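Probable starch synthase 4, chloroplastic/amyloplastic (Arabidopsis thaliana, PDB 6GNE) belongs to the plastid starch synthases, a family with the two-domain GT-B glycosyltransferase fold, and holds ADP and glycan in this model. Local coordinates at residues 174-177 / 178-181; 207-210 / 211-214; 232-235 / 236-240; 416-419 / 420-423. All blocks are in the same frame, centred on the assembly; numbering follows the deposited sequence.

Interaction 1 (174-177 / 178-181); sequences CHNF and EYQG. With AC1 (4,6-dideoxy-4-{[(1S,4R,5S,6S)-4,5,6-trihydroxy-3-(hydroxymethyl)cyclohex-2-en-1-yl]amino}-alpha-D-glucopyranose), chain C; GLC (alpha-D-glucopyranose), chain B.
Asn-176 folds back on the residues that follow it. Its side-chain OD1 takes the amide N of Glu-178 at 3.0 Å, closing an Asx turn, and its backbone O takes the amide N of Tyr-179 at 3.1 Å, closing a beta turn with Phe-177 and Glu-178 at its corners. Both donors stand well above the carbonyl planes. The tight side is that of Phe-177 and Gln-180, both buried. Gln-180 NE2 meets Phe-177 O at 2.8 Å, almost head-on to the carbonyl and in the plane of its own amide, while Gln-180 OE1 is held by Asn-214 and His-207. The Phe-177 ring lays one face against Cys-174 CB and also touches Val-237. Glu-178 and Tyr-179, partly exposed, make the looser side. With CG of Asn-176 trans to its main-chain N (chi1 -175°), the amide runs alongside Glu-178, and ND2 gives a tilted bond of 3.3 Å to the anti lone pair of Glu-178 OE1. The same ND2 comes obliquely to Tyr-179 CE2, 3.6 Å away. One face of the Tyr-179 ring looks onto the glucose, whose C3 lies toward the rim. Deeper in, His-175 ND1 donates in its ring plane to O6B of AC1 at 2.7 Å; His-145 holds its NE2, which fixes the ring's rotation. This loop follows strand 169-174 and forms part of the wall of the glycan pocket in the GT-B cleft.

Interaction 2 (207-210 / 211-214); sequences HSSG and DRVN
The imidazole of His-207 and the amide of Asn-214 meet with their planes 54° apart, so neither group stacks on the other. ND2 of Asn-214 comes in obliquely, 3.8 Å from CD2 of His-207 and 3.9 Å from its NE2. Both nitrogens, ND2 of Asn-214 and NE2 of His-207, are bonded to OE1 of Gln-180, a common acceptor that is consistent with their closeness. On the far side of the ring ND1 shares a hydrogen bond of 2.8 Å with OG of the next residue, Ser-208. The His-207 ring gets there by standing between its own main-chain N and carbonyl carbon (chi1 42°). Asn-214 is gripped at both ends of its amide, since ND2 also reaches Asp-206, while OD1 caps the amide of Lys-217 as the N-cap of helix 215-222. Between these ends the chain doubles back, the directions of 207-210 and 211-214 lying 151° apart, and its returning arm becomes strand 212-213, paired antiparallel with the short strand 183-184. Nearer the bend the packing is thin and lies at the surface. Ser-209 points at the returning arm, and its OG rests beside the aliphatic part of Arg-212, 3.8 Å from CD. Ser-209 OG is also 3.7 Å from Asp-211 N, too long for a bond. A bend at chi3 turns the Arg-212 guanidinium off the line of its chain, and NH2 makes a weak bond to Thr-182.

Interaction 3 (232-235 / 236-240); sequences TYAQ and EVRTA
Tyr-233, its CG trans to the main-chain N (chi1 -173°), lays its ring along the helix, and Val-237 one turn on sends CG1 to the side of its own N (chi1 -66°), over that ring. The result is a CH-pi contact: CG1 of Val-237 sits 3.9 Å from the centroid of the Tyr-233 ring, 22° off the normal and displaced toward the hydroxyl end. At the ring's edge, in its plane, OE1 of Glu-236 lies 3.5 Å from CD1 of Tyr-233. The polar ends work elsewhere: Tyr-233 OH is bonded to the amide of Phe-177, and Glu-236 OE2 to that of Gly-419. Regular helical bonds run from Glu-236 N to Thr-232 O, 2.9 Å, and from Val-237 N to Tyr-233 O, 3.0 Å. The bonding then weakens: Arg-238 N splits between Ala-234 O at 3.4 Å and Gln-235 O at 3.1 Å, and Glu-236 O is gripped twice by Thr-239, through OG1 at 2.9 Å and through N. Thr-239 is at once the N-cap of helix 240-243, which follows helix 231-238 in the GT-B domain that carries strands 225-228 and 257-259.

Interaction 4 (416-419 / 420-423); sequences RKTG and GLND
Thr-418 and Gly-419 supply the carbonyls on which the short helix begins, and every backbone bond between the two segments is weak. Thr-418 O is shared by two amides: Leu-421 N lies 3.1 Å from Thr-418 O, and Asn-422 N lies 3.5 Å from Thr-418 O. Gly-419 O takes the same Asn-422 N at 3.1 Å, so this amide is divided between two acceptors. The bond from Asp-423 N to Gly-420 O, 3.0 Å, continues the turn. Ahead of the helix the chain bends sharply: Lys-417 is the centre of an inverse gamma turn, and Gly-419 takes a positive phi of 48°.

Side chains add packing rather than bonds. Leu-421 CB lies 3.3 Å from both Arg-416 O and Thr-418 O, and its CD1 also reaches Arg-416 O, with Thr-418 CG2 more remotely alongside. Asn-422 points at the loop, and with CG trans to its main-chain N (chi1 -163°) its OD1 lies across the start of the Lys-417 chain, 3.7 Å from CB. The lysine then bends at chi3 and leads its amine away.

The charged ends have partners beyond the turn. The Arg-416 guanidinium is spread over the carbonyls of Ser-394, Ile-395 and Gln-444, and Asp-423 OD1 is bonded to Thr-232. Strand 412-416 lies in the parallel sheet between strands 389-392 and 441-443; the loop carries the chain from its end into helix 419-424, whose start meets helix 231-238, where Thr-418 lies on Glu-236.

Overall arrangement
Interaction 1 is the buried one, set at the glycan, and its neighbours are tied to it from two sides. Interaction 2, at the surface, reaches it through the polar end of Gln-180; interaction 3 reaches it through the Tyr-233 hydroxyl, bonded to the amide of Phe-177, and Val-237, packed on its ring. Interaction 3 in turn touches interaction 4, although the two lie in different halves of the GT-B fold, so helix 231-238 links the glycan loop with helix 419-424. Chemistry follows place: turns and ligand bonds in 174-181, a buried, well-bonded amide at one end of 207-214 and thin surface packing at the bend, helical bonds with an aromatic contact in 232-240, weak helix-starting bonds in 416-423.

Interaction 1 (174-177 / 178-181)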
loop_
_atom_site.group_PDB
_atom_site.type_symbol
_atom_site.label_atom_id
_atom_site.label_comp_id
_atom_site.label_asym_id
_atom_site.label_seq_id
_atom_site.Cartn_x
_atom_site.Cartn_y
_atom_site.Cartn_z
ATOM N N CYS A 174 -10.804 0.781 1.217
ATOM C CA CYS A 174 -10.010 1.796 1.960
ATOM C C CYS A 174 -8.785 1.143 2.570
ATOM O O CYS A 174 -8.912 0.219 3.413
ATOM C CB CYS A 174 -10.815 2.512 3.056
ATOM S SG CYS A 174 -9.927 3.962 3.701
ATOM N N HIS A 175 -7.625 1.620 2.124
ATOM C CA HIS A 175 -6.312 1.112 2.542
ATOM C C HIS A 175 -5.754 1.856 3.797
ATOM O O HIS A 175 -4.751 1.420 4.410
ATOM C CB HIS A 175 -5.302 1.271 1.412
ATOM C CG HIS A 175 -5.634 0.519 0.166
ATOM N ND1 HIS A 175 -4.878 -0.542 -0.273
ATOM C CD2 HIS A 175 -6.582 0.721 -0.776
ATOM C CE1 HIS A 175 -5.372 -0.987 -1.410
ATOM N NE2 HIS A 175 -6.412 -0.244 -1.731
ATOM N N ASN A 176 -6.362 2.988 4.146
ATOM C CA ASN A 176 -6.086 3.679 5.410
ATOM C C ASN A 176 -7.208 4.657 5.720
ATOM O O ASN A 176 -7.321 5.696 5.070
ATOM C CB ASN A 176 -4.714 4.412 5.350
ATOM C CG ASN A 176 -4.314 5.055 6.681
ATOM O OD1 ASN A 176 -5.060 5.018 7.642
ATOM N ND2 ASN A 176 -3.135 5.651 6.731
ATOM N N PHE A 177 -8.018 4.335 6.728
ATOM C CA PHE A 177 -9.175 5.188 7.113
ATOM C C PHE A 177 -8.780 6.508 7.768
ATOM O O PHE A 177 -9.619 7.323 8.074
ATOM C CB PHE A 177 -10.140 4.438 8.026
ATOM C CG PHE A 177 -10.989 3.417 7.322
ATOM C CD1 PHE A 177 -12.148 3.781 6.676
ATOM C CD2 PHE A 177 -10.643 2.069 7.341
ATOM C CE1 PHE A 177 -12.930 2.836 6.038
ATOM C CE2 PHE A 177 -11.438 1.116 6.733
ATOM C CZ PHE A 177 -12.583 1.495 6.070
ATOM N N GLU A 178 -7.507 6.709 8.026
ATOM C CA GLU A 178 -7.019 8.025 8.380
ATOM C C GLU A 178 -7.300 9.045 7.300
ATOM O O GLU A 178 -7.590 10.179 7.599
ATOM C CB GLU A 178 -5.524 7.954 8.652
ATOM C CG GLU A 178 -4.945 9.229 9.262
ATOM C CD GLU A 178 -3.425 9.256 9.266
ATOM O OE1 GLU A 178 -2.791 8.317 8.630
ATOM O OE2 GLU A 178 -2.929 10.223 9.953
ATOM N N TYR A 179 -7.187 8.640 6.040
ATOM C CA TYR A 179 -7.325 9.579 4.916
ATOM C C TYR A 179 -8.706 9.525 4.310
ATOM O O TYR A 179 -8.994 8.663 3.512
ATOM C CB TYR A 179 -6.235 9.333 3.871
ATOM C CG TYR A 179 -4.848 9.478 4.455
ATOM C CD1 TYR A 179 -4.503 10.617 5.234
ATOM C CD2 TYR A 179 -3.854 8.495 4.232
ATOM C CE1 TYR A 179 -3.233 10.745 5.797
ATOM C CE2 TYR A 179 -2.562 8.628 4.780
ATOM C CZ TYR A 179 -2.258 9.740 5.556
ATOM O OH TYR A 179 -1.023 9.886 6.084
ATOM N N GLN A 180 -9.542 10.475 4.706
ATOM C CA GLN A 180 -10.953 10.478 4.354
ATOM C C GLN A 180 -11.318 11.487 3.240
ATOM O O GLN A 180 -12.407 11.405 2.656
ATOM C CB GLN A 180 -11.797 10.681 5.629
ATOM C CG GLN A 180 -11.728 9.454 6.522
ATOM C CD GLN A 180 -12.390 9.611 7.872
ATOM O OE1 GLN A 180 -13.438 10.262 8.023
ATOM N NE2 GLN A 180 -11.796 8.980 8.861
ATOM N N GLY A 181 -10.402 12.415 2.944
ATOM C CA GLY A 181 -10.589 13.407 1.893
ATOM C C GLY A 181 -11.591 14.478 2.215
ATOM O O GLY A 181 -12.194 15.062 1.313
HETATM C C1 AC1 C . -1.791 6.869 0.440
HETATM O O2 AC1 C . -4.169 6.529 0.776
HETATM C C2 AC1 C . -2.904 5.850 0.703
HETATM C C4A AC1 C . -1.375 -0.706 3.695
HETATM C C3 AC1 C . -2.613 5.008 1.956
HETATM O O3 AC1 C . -3.671 4.054 2.077
HETATM C C4 AC1 C . -1.239 4.342 1.828
HETATM N N4A AC1 C . -0.883 3.443 2.941
HETATM C C5 AC1 C . -0.233 5.483 1.657
HETATM O O5 AC1 C . -0.527 6.203 0.458
HETATM C C6 AC1 C . 1.202 5.009 1.505
HETATM C C1B AC1 C . -1.626 2.226 3.296
HETATM C C2B AC1 C . -1.242 1.627 4.673
HETATM O O2B AC1 C . -0.404 2.494 5.462
HETATM C C3B AC1 C . -0.611 0.241 4.607
HETATM O O3B AC1 C . -0.718 -0.318 5.914
HETATM O O4 AC1 C . -0.670 -1.945 3.612
HETATM C C5B AC1 C . -1.600 -0.105 2.339
HETATM C C7B AC1 C . -1.651 1.220 2.162
HETATM C C6B AC1 C . -1.838 -1.009 1.152
HETATM O O6B AC1 C . -3.039 -1.770 1.328
HETATM C C1 GLC B . -1.583 12.119 1.143
HETATM C C2 GLC B . -2.679 11.384 0.375
HETATM C C3 GLC B . -2.923 10.003 0.980
HETATM C C4 GLC B . -1.615 9.224 0.928
HETATM C C5 GLC B . -0.569 9.974 1.738
HETATM C C6 GLC B . 0.785 9.280 1.657
HETATM O O2 GLC B . -3.862 12.181 0.356
HETATM O O3 GLC B . -3.923 9.294 0.258
HETATM O O4 GLC B . -1.805 7.901 1.426
HETATM O O5 GLC B . -0.412 11.308 1.227
HETATM O O6 GLC B . 1.782 10.122 2.248
#

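Interaction 2 (207-210 / 211-214)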
loop_
_atom_site.group_PDB
_atom_site.type_symbol
_atom_site.label_atom_id
_atom_site.label_comp_id
_atom_site.label_asym_id
_atom_site.label_seq_id
_atom_site.Cartn_x
_atom_site.Cartn_y
_atom_site.Cartn_z
ATOM N N HIS A 207 -18.791 13.297 9.811
ATOM C CA HIS A 207 -19.268 12.823 11.104
ATOM C C HIS A 207 -19.131 13.892 12.172
ATOM O O HIS A 207 -19.937 13.902 13.091
ATOM C CB HIS A 207 -18.513 11.523 11.482
ATOM C CG HIS A 207 -17.037 11.544 11.180
ATOM N ND1 HIS A 207 -16.128 12.241 11.954
ATOM C CD2 HIS A 207 -16.314 10.962 10.184
ATOM C CE1 HIS A 207 -14.914 12.088 11.447
ATOM N NE2 HIS A 207 -14.998 11.311 10.378
ATOM N N SER A 208 -18.150 14.802 11.980
ATOM C CA SER A 208 -17.737 15.845 12.940
ATOM C C SER A 208 -18.029 17.304 12.555
ATOM O O SER A 208 -17.694 18.213 13.330
ATOM C CB SER A 208 -16.232 15.717 13.238
ATOM O OG SER A 208 -15.939 14.424 13.713
ATOM N N SER A 209 -18.640 17.522 11.390
ATOM C CA SER A 209 -19.090 18.849 10.966
ATOM C C SER A 209 -20.307 18.803 10.012
ATOM O O SER A 209 -20.587 17.806 9.333
ATOM C CB SER A 209 -17.906 19.615 10.357
ATOM O OG SER A 209 -18.273 20.894 9.845
ATOM N N GLY A 210 -21.013 19.924 9.977
ATOM C CA GLY A 210 -22.261 20.061 9.245
ATOM C C GLY A 210 -22.079 20.577 7.829
ATOM O O GLY A 210 -22.774 20.113 6.926
ATOM N N ASP A 211 -21.119 21.493 7.630
ATOM C CA ASP A 211 -20.851 22.039 6.297
ATOM C C ASP A 211 -19.545 21.502 5.711
ATOM O O ASP A 211 -18.901 22.162 4.914
ATOM C CB ASP A 211 -20.991 23.585 6.257
ATOM C CG ASP A 211 -22.298 24.040 5.560
ATOM O OD1 ASP A 211 -22.525 23.645 4.388
ATOM O OD2 ASP A 211 -23.096 24.781 6.177
ATOM N N ARG A 212 -19.251 20.239 6.027
ATOM C CA ARG A 212 -18.166 19.476 5.392
ATOM C C ARG A 212 -18.682 18.128 4.877
ATOM O O ARG A 212 -19.635 17.575 5.429
ATOM C CB ARG A 212 -17.022 19.261 6.381
ATOM C CG ARG A 212 -16.136 20.492 6.532
ATOM C CD ARG A 212 -15.136 20.414 7.693
ATOM N NE ARG A 212 -13.933 19.638 7.375
ATOM C CZ ARG A 212 -12.997 19.985 6.478
ATOM N NH1 ARG A 212 -13.078 21.117 5.776
ATOM N NH2 ARG A 212 -11.959 19.189 6.277
ATOM N N VAL A 213 -18.055 17.605 3.818
ATOM C CA VAL A 213 -18.426 16.290 3.268
ATOM C C VAL A 213 -17.282 15.283 3.337
ATOM O O VAL A 213 -16.127 15.660 3.424
ATOM C CB VAL A 213 -18.941 16.376 1.828
ATOM C CG1 VAL A 213 -20.314 17.034 1.813
ATOM C CG2 VAL A 213 -17.954 17.111 0.917
ATOM N N ASN A 214 -17.619 13.998 3.279
ATOM C CA ASN A 214 -16.662 12.925 3.527
ATOM C C ASN A 214 -16.694 11.894 2.390
ATOM O O ASN A 214 -17.610 11.069 2.333
ATOM C CB ASN A 214 -16.959 12.266 4.875
ATOM C CG ASN A 214 -15.897 11.262 5.279
ATOM O OD1 ASN A 214 -15.518 10.397 4.485
ATOM N ND2 ASN A 214 -15.422 11.359 6.510
#

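Interaction 3 (232-235 / 236-240)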
loop_
_atom_site.group_PDB
_atom_site.type_symbol
_atom_site.label_atom_id
_atom_site.label_comp_id
_atom_site.label_asym_id
_atom_site.label_seq_id
_atom_site.Cartn_x
_atom_site.Cartn_y
_atom_site.Cartn_z
ATOM N N THR A 232 -7.807 -7.782 11.269
ATOM C CA THR A 232 -7.608 -7.062 12.537
ATOM C C THR A 232 -7.870 -5.554 12.392
ATOM O O THR A 232 -8.575 -4.961 13.219
ATOM C CB THR A 232 -6.203 -7.324 13.135
ATOM O OG1 THR A 232 -6.068 -8.716 13.460
ATOM C CG2 THR A 232 -5.957 -6.481 14.398
ATOM N N TYR A 233 -7.338 -4.945 11.334
ATOM C CA TYR A 233 -7.643 -3.532 11.077
ATOM C C TYR A 233 -9.158 -3.281 10.922
ATOM O O TYR A 233 -9.667 -2.313 11.456
ATOM C CB TYR A 233 -6.913 -3.032 9.847
ATOM C CG TYR A 233 -7.032 -1.553 9.617
ATOM C CD1 TYR A 233 -6.612 -0.637 10.578
ATOM C CD2 TYR A 233 -7.528 -1.059 8.421
ATOM C CE1 TYR A 233 -6.682 0.732 10.349
ATOM C CE2 TYR A 233 -7.589 0.307 8.166
ATOM C CZ TYR A 233 -7.176 1.197 9.133
ATOM O OH TYR A 233 -7.265 2.541 8.881
ATOM N N ALA A 234 -9.859 -4.178 10.229
ATOM C CA ALA A 234 -11.325 -4.094 10.111
ATOM C C ALA A 234 -12.000 -4.068 11.466
ATOM O O ALA A 234 -12.980 -3.307 11.658
ATOM C CB ALA A 234 -11.892 -5.217 9.259
ATOM N N GLN A 235 -11.490 -4.851 12.417
ATOM C CA GLN A 235 -12.045 -4.810 13.778
ATOM C C GLN A 235 -11.720 -3.485 14.473
ATOM O O GLN A 235 -12.569 -2.907 15.120
ATOM C CB GLN A 235 -11.580 -5.999 14.612
ATOM C CG GLN A 235 -12.130 -7.336 14.099
ATOM C CD GLN A 235 -13.661 -7.479 14.276
ATOM O OE1 GLN A 235 -14.424 -7.587 13.294
ATOM N NE2 GLN A 235 -14.117 -7.451 15.525
ATOM N N GLU A 236 -10.486 -3.011 14.315
ATOM C CA GLU A 236 -10.039 -1.757 14.953
ATOM C C GLU A 236 -10.868 -0.558 14.525
ATOM O O GLU A 236 -11.242 0.244 15.364
ATOM C CB GLU A 236 -8.565 -1.486 14.662
ATOM C CG GLU A 236 -7.604 -2.432 15.382
ATOM C CD GLU A 236 -6.180 -2.368 14.854
ATOM O OE1 GLU A 236 -5.900 -1.773 13.777
ATOM O OE2 GLU A 236 -5.314 -2.950 15.536
ATOM N N VAL A 237 -11.185 -0.472 13.234
ATOM C CA VAL A 237 -11.963 0.639 12.714
ATOM C C VAL A 237 -13.459 0.555 13.009
ATOM O O VAL A 237 -14.165 1.535 12.809
ATOM C CB VAL A 237 -11.723 0.899 11.209
ATOM C CG1 VAL A 237 -10.294 1.352 10.985
ATOM C CG2 VAL A 237 -12.072 -0.310 10.349
ATOM N N ARG A 238 -13.939 -0.594 13.488
ATOM C CA ARG A 238 -15.290 -0.694 14.045
ATOM C C ARG A 238 -15.406 -0.149 15.463
ATOM O O ARG A 238 -16.502 0.073 15.932
ATOM C CB ARG A 238 -15.774 -2.146 14.001
ATOM C CG ARG A 238 -16.221 -2.630 12.623
ATOM C CD ARG A 238 -16.622 -4.093 12.703
ATOM N NE ARG A 238 -17.318 -4.611 11.521
ATOM C CZ ARG A 238 -16.806 -5.472 10.618
ATOM N NH1 ARG A 238 -17.577 -5.887 9.596
ATOM N NH2 ARG A 238 -15.527 -5.904 10.670
ATOM N N THR A 239 -14.305 0.039 16.177
ATOM C CA THR A 239 -14.331 0.659 17.524
ATOM C C THR A 239 -14.186 2.171 17.394
ATOM O O THR A 239 -13.600 2.680 16.417
ATOM C CB THR A 239 -13.211 0.153 18.464
ATOM O OG1 THR A 239 -11.963 0.753 18.096
ATOM C CG2 THR A 239 -13.089 -1.379 18.437
ATOM N N ALA A 240 -14.714 2.877 18.392
ATOM C CA ALA A 240 -14.658 4.354 18.461
ATOM C C ALA A 240 -13.212 4.874 18.302
ATOM O O ALA A 240 -12.957 5.793 17.520
ATOM C CB ALA A 240 -15.264 4.839 19.779
#

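Interaction 4 (416-419 / 420-423)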
loop_
_atom_site.group_PDB
_atom_site.type_symbol
_atom_site.label_atom_id
_atom_site.label_comp_id
_atom_site.label_asym_id
_atom_site.label_seq_id
_atom_site.Cartn_x
_atom_site.Cartn_y
_atom_site.Cartn_z
ATOM N N ARG A 416 5.235 -4.489 15.868
ATOM C CA ARG A 416 4.252 -4.231 16.899
ATOM C C ARG A 416 2.924 -4.925 16.566
ATOM O O ARG A 416 2.555 -4.994 15.411
ATOM C CB ARG A 416 4.062 -2.737 17.129
ATOM C CG ARG A 416 3.551 -2.441 18.551
ATOM C CD ARG A 416 3.380 -0.961 18.824
ATOM N NE ARG A 416 2.101 -0.501 18.308
ATOM C CZ ARG A 416 0.947 -0.568 18.949
ATOM N NH1 ARG A 416 -0.131 -0.100 18.354
ATOM N NH2 ARG A 416 0.857 -1.082 20.158
ATOM N N LYS A 417 2.256 -5.482 17.576
ATOM C CA LYS A 417 1.003 -6.213 17.385
ATOM C C LYS A 417 -0.151 -5.249 17.165
ATOM O O LYS A 417 -0.799 -4.801 18.113
ATOM C CB LYS A 417 0.673 -7.096 18.580
ATOM C CG LYS A 417 1.379 -8.413 18.544
ATOM C CD LYS A 417 1.438 -9.068 19.926
ATOM C CE LYS A 417 0.324 -10.075 20.165
ATOM N NZ LYS A 417 0.605 -10.767 21.469
ATOM N N THR A 418 -0.367 -4.900 15.911
ATOM C CA THR A 418 -1.368 -3.937 15.593
ATOM C C THR A 418 -1.758 -4.112 14.143
ATOM O O THR A 418 -0.920 -4.400 13.295
ATOM C CB THR A 418 -0.895 -2.501 15.898
ATOM O OG1 THR A 418 -2.003 -1.618 15.765
ATOM C CG2 THR A 418 0.202 -2.058 14.944
ATOM N N GLY A 419 -3.052 -3.976 13.883
ATOM C CA GLY A 419 -3.598 -4.087 12.511
ATOM C C GLY A 419 -3.104 -5.297 11.755
ATOM O O GLY A 419 -3.093 -6.382 12.273
ATOM N N GLY A 420 -2.648 -5.103 10.540
ATOM C CA GLY A 420 -2.215 -6.211 9.710
ATOM C C GLY A 420 -1.032 -6.985 10.222
ATOM O O GLY A 420 -0.867 -8.169 9.877
ATOM N N LEU A 421 -0.208 -6.336 11.039
ATOM C CA LEU A 421 0.996 -6.960 11.571
ATOM C C LEU A 421 0.573 -8.067 12.510
ATOM O O LEU A 421 1.188 -9.115 12.569
ATOM C CB LEU A 421 1.889 -5.914 12.283
ATOM C CG LEU A 421 2.357 -4.760 11.396
ATOM C CD1 LEU A 421 3.092 -3.705 12.182
ATOM C CD2 LEU A 421 3.249 -5.264 10.265
ATOM N N ASN A 422 -0.523 -7.844 13.199
ATOM C CA ASN A 422 -1.114 -8.852 14.072
ATOM C C ASN A 422 -1.641 -10.105 13.341
ATOM O O ASN A 422 -1.777 -11.154 13.932
ATOM C CB ASN A 422 -2.248 -8.162 14.827
ATOM C CG ASN A 422 -2.681 -8.916 16.021
ATOM O OD1 ASN A 422 -1.885 -9.207 16.924
ATOM N ND2 ASN A 422 -3.971 -9.237 16.044
ATOM N N ASP A 423 -1.945 -9.962 12.066
ATOM C CA ASP A 423 -2.407 -11.027 11.179
ATOM C C ASP A 423 -1.316 -11.680 10.352
ATOM O O ASP A 423 -1.601 -12.710 9.734
ATOM C CB ASP A 423 -3.449 -10.472 10.188
ATOM C CG ASP A 423 -4.715 -9.971 10.873
ATOM O OD1 ASP A 423 -5.162 -10.594 11.823
ATOM O OD2 ASP A 423 -5.285 -8.968 10.456
#